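Local coordinates for protein post-proline cleaving enzyme (Rickettsia typhi, PDB 4HVT) that probably acts as a serine-type oligopeptidase that hydrolyses peptides after proline, with an alpha/beta-hydrolase domain carrying an N-terminal beta-propeller, at residues 514-519 and 540-545. Sequence-based numbering, arbitrary orientation.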
loop_
_atom_site.group_PDB
_atom_site.type_symbol
_atom_site.label_atom_id
_atom_site.label_comp_id
_atom_site.label_asym_id
_atom_site.label_seq_id
_atom_site.Cartn_x
_atom_site.Cartn_y
_atom_site.Cartn_z
ATOM N N ALA A 514 -7.612 -11.387 9.887
ATOM C CA ALA A 514 -7.366 -12.753 9.414
ATOM C C ALA A 514 -6.305 -12.836 8.299
ATOM O O ALA A 514 -6.429 -12.224 7.262
ATOM C CB ALA A 514 -8.661 -13.393 8.956
ATOM N N ASN A 515 -5.265 -13.616 8.540
ATOM C CA ASN A 515 -4.155 -13.747 7.620
ATOM C C ASN A 515 -4.394 -14.866 6.621
ATOM O O ASN A 515 -3.704 -15.905 6.529
ATOM C CB ASN A 515 -2.871 -13.940 8.448
ATOM C CG ASN A 515 -2.628 -12.757 9.358
ATOM O OD1 ASN A 515 -2.845 -12.848 10.553
ATOM N ND2 ASN A 515 -2.172 -11.638 8.790
ATOM N N ILE A 516 -5.403 -14.639 5.828
ATOM C CA ILE A 516 -5.848 -15.647 4.887
ATOM C C ILE A 516 -4.911 -15.876 3.694
ATOM O O ILE A 516 -4.071 -15.029 3.337
ATOM C CB ILE A 516 -7.262 -15.301 4.345
ATOM C CG1 ILE A 516 -7.246 -14.094 3.367
ATOM C CG2 ILE A 516 -8.231 -15.154 5.539
ATOM C CD1 ILE A 516 -8.647 -13.601 2.945
ATOM N N ARG A 517 -5.019 -17.055 3.109
ATOM C CA ARG A 517 -4.188 -17.351 1.918
ATOM C C ARG A 517 -4.495 -16.388 0.771
ATOM O O ARG A 517 -5.536 -15.750 0.765
ATOM C CB ARG A 517 -4.287 -18.817 1.534
ATOM C CG ARG A 517 -3.467 -19.701 2.467
ATOM C CD ARG A 517 -3.689 -21.172 2.255
ATOM N NE ARG A 517 -5.019 -21.617 2.719
ATOM C CZ ARG A 517 -5.435 -22.883 2.709
ATOM N NH1 ARG A 517 -4.632 -23.850 2.269
ATOM N NH2 ARG A 517 -6.651 -23.178 3.121
ATOM N N GLY A 518 -3.563 -16.246 -0.190
ATOM C CA GLY A 518 -3.587 -15.144 -1.170
ATOM C C GLY A 518 -2.602 -14.072 -0.688
ATOM O O GLY A 518 -2.008 -13.312 -1.461
ATOM N N GLY A 519 -2.477 -13.958 0.638
ATOM C CA GLY A 519 -1.489 -13.043 1.231
ATOM C C GLY A 519 -0.108 -13.661 1.208
ATOM O O GLY A 519 0.097 -14.703 0.603
ATOM N N ASN A 540 -12.567 -19.394 1.630
ATOM C CA ASN A 540 -12.783 -20.444 2.611
ATOM C C ASN A 540 -12.031 -20.138 3.903
ATOM O O ASN A 540 -12.572 -20.346 4.984
ATOM C CB ASN A 540 -12.317 -21.789 2.080
ATOM C CG ASN A 540 -13.211 -22.316 0.976
ATOM O OD1 ASN A 540 -14.329 -21.840 0.771
ATOM N ND2 ASN A 540 -12.733 -23.330 0.286
ATOM N N ASP A 541 -10.807 -19.623 3.789
ATOM C CA ASP A 541 -10.020 -19.253 4.983
ATOM C C ASP A 541 -10.763 -18.208 5.793
ATOM O O ASP A 541 -10.813 -18.239 7.006
ATOM C CB ASP A 541 -8.668 -18.712 4.583
ATOM C CG ASP A 541 -7.735 -19.799 4.076
ATOM O OD1 ASP A 541 -8.131 -20.968 4.176
ATOM O OD2 ASP A 541 -6.623 -19.480 3.554
ATOM N N PHE A 542 -11.350 -17.268 5.088
ATOM C CA PHE A 542 -12.070 -16.188 5.741
ATOM C C PHE A 542 -13.308 -16.772 6.471
ATOM O O PHE A 542 -13.574 -16.420 7.581
ATOM C CB PHE A 542 -12.492 -15.184 4.673
ATOM C CG PHE A 542 -12.980 -13.875 5.224
ATOM C CD1 PHE A 542 -12.117 -13.000 5.870
ATOM C CD2 PHE A 542 -14.280 -13.490 5.048
ATOM C CE1 PHE A 542 -12.545 -11.786 6.350
ATOM C CE2 PHE A 542 -14.737 -12.283 5.593
ATOM C CZ PHE A 542 -13.868 -11.434 6.214
ATOM N N PHE A 543 -14.037 -17.679 5.837
ATOM C CA PHE A 543 -15.187 -18.334 6.500
ATOM C C PHE A 543 -14.744 -19.129 7.753
ATOM O O PHE A 543 -15.435 -19.137 8.793
ATOM C CB PHE A 543 -15.948 -19.267 5.542
ATOM C CG PHE A 543 -16.458 -18.598 4.303
ATOM C CD1 PHE A 543 -17.043 -17.336 4.349
ATOM C CD2 PHE A 543 -16.330 -19.225 3.070
ATOM C CE1 PHE A 543 -17.520 -16.740 3.226
ATOM C CE2 PHE A 543 -16.821 -18.629 1.931
ATOM C CZ PHE A 543 -17.381 -17.375 1.985
ATOM N N ALA A 544 -13.619 -19.837 7.640
ATOM C CA ALA A 544 -13.059 -20.597 8.772
ATOM C C ALA A 544 -12.839 -19.699 10.000
ATOM O O ALA A 544 -13.176 -20.069 11.081
ATOM C CB ALA A 544 -11.773 -21.290 8.372
ATOM N N VAL A 545 -12.258 -18.531 9.796
ATOM C CA VAL A 545 -12.127 -17.570 10.874
ATOM C C VAL A 545 -13.500 -17.044 11.369
ATOM O O VAL A 545 -13.748 -16.990 12.596
ATOM C CB VAL A 545 -11.158 -16.435 10.450
ATOM C CG1 VAL A 545 -11.098 -15.404 11.532
ATOM C CG2 VAL A 545 -9.761 -16.987 10.195
#
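A buried, side-on salt bridge between Arg-517 and Asp-541 pins the loop that follows a strand of the alpha/beta-hydrolase sheet to a helix packed beside it. NE of Arg-517 donates to OD2 of Asp-541 at 2.8 Å, and NH2 of Arg-517 reaches OD1 of Asp-541 at 2.9 Å; both bonds are nearly straight and use syn lone pairs. Guanidinium and carboxylate are close to coplanar, 6° apart, because paired bonds of this kind leave little freedom to twist. The bend in the arginine chain at chi3, -71°, turns the NE/NH2 edge of the guanidinium to the carboxylate, in its plane. OD2 takes a second bond, on its anti lone pair, from the backbone N of Arg-517 (2.9 Å, 157° at the hydrogen), the third that this residue gives the carboxylate. One residue thus offers both its main chain and its side chain to a single acid. Ser-456 also bonds OD1 of Asp-541, while Asp-458 pairs with NH1 of Arg-517, so both charged groups have further partners in the loop 456-460.

In the sheet, strand 510-514 runs between strands 461-469 and 480-483, and Ile-462 of the former touches Arg-517 and Asp-541. Toward the strand end of the loop the contact becomes apolar. CB of Ile-516 rests 3.7 Å from CB of Asp-541, and its CG2 branch, set beside the backbone N, reaches CB of Phe-542 at 4.3 Å and lies near the plane of that ring, at its edge. Leu-571 of helix 567-578 touches both Ile-516 and Phe-542. One turn along the helix from Asp-541, CG2 of Val-545 meets CB of Ala-514 at 4.0 Å, and Leu-482 packs against both residues.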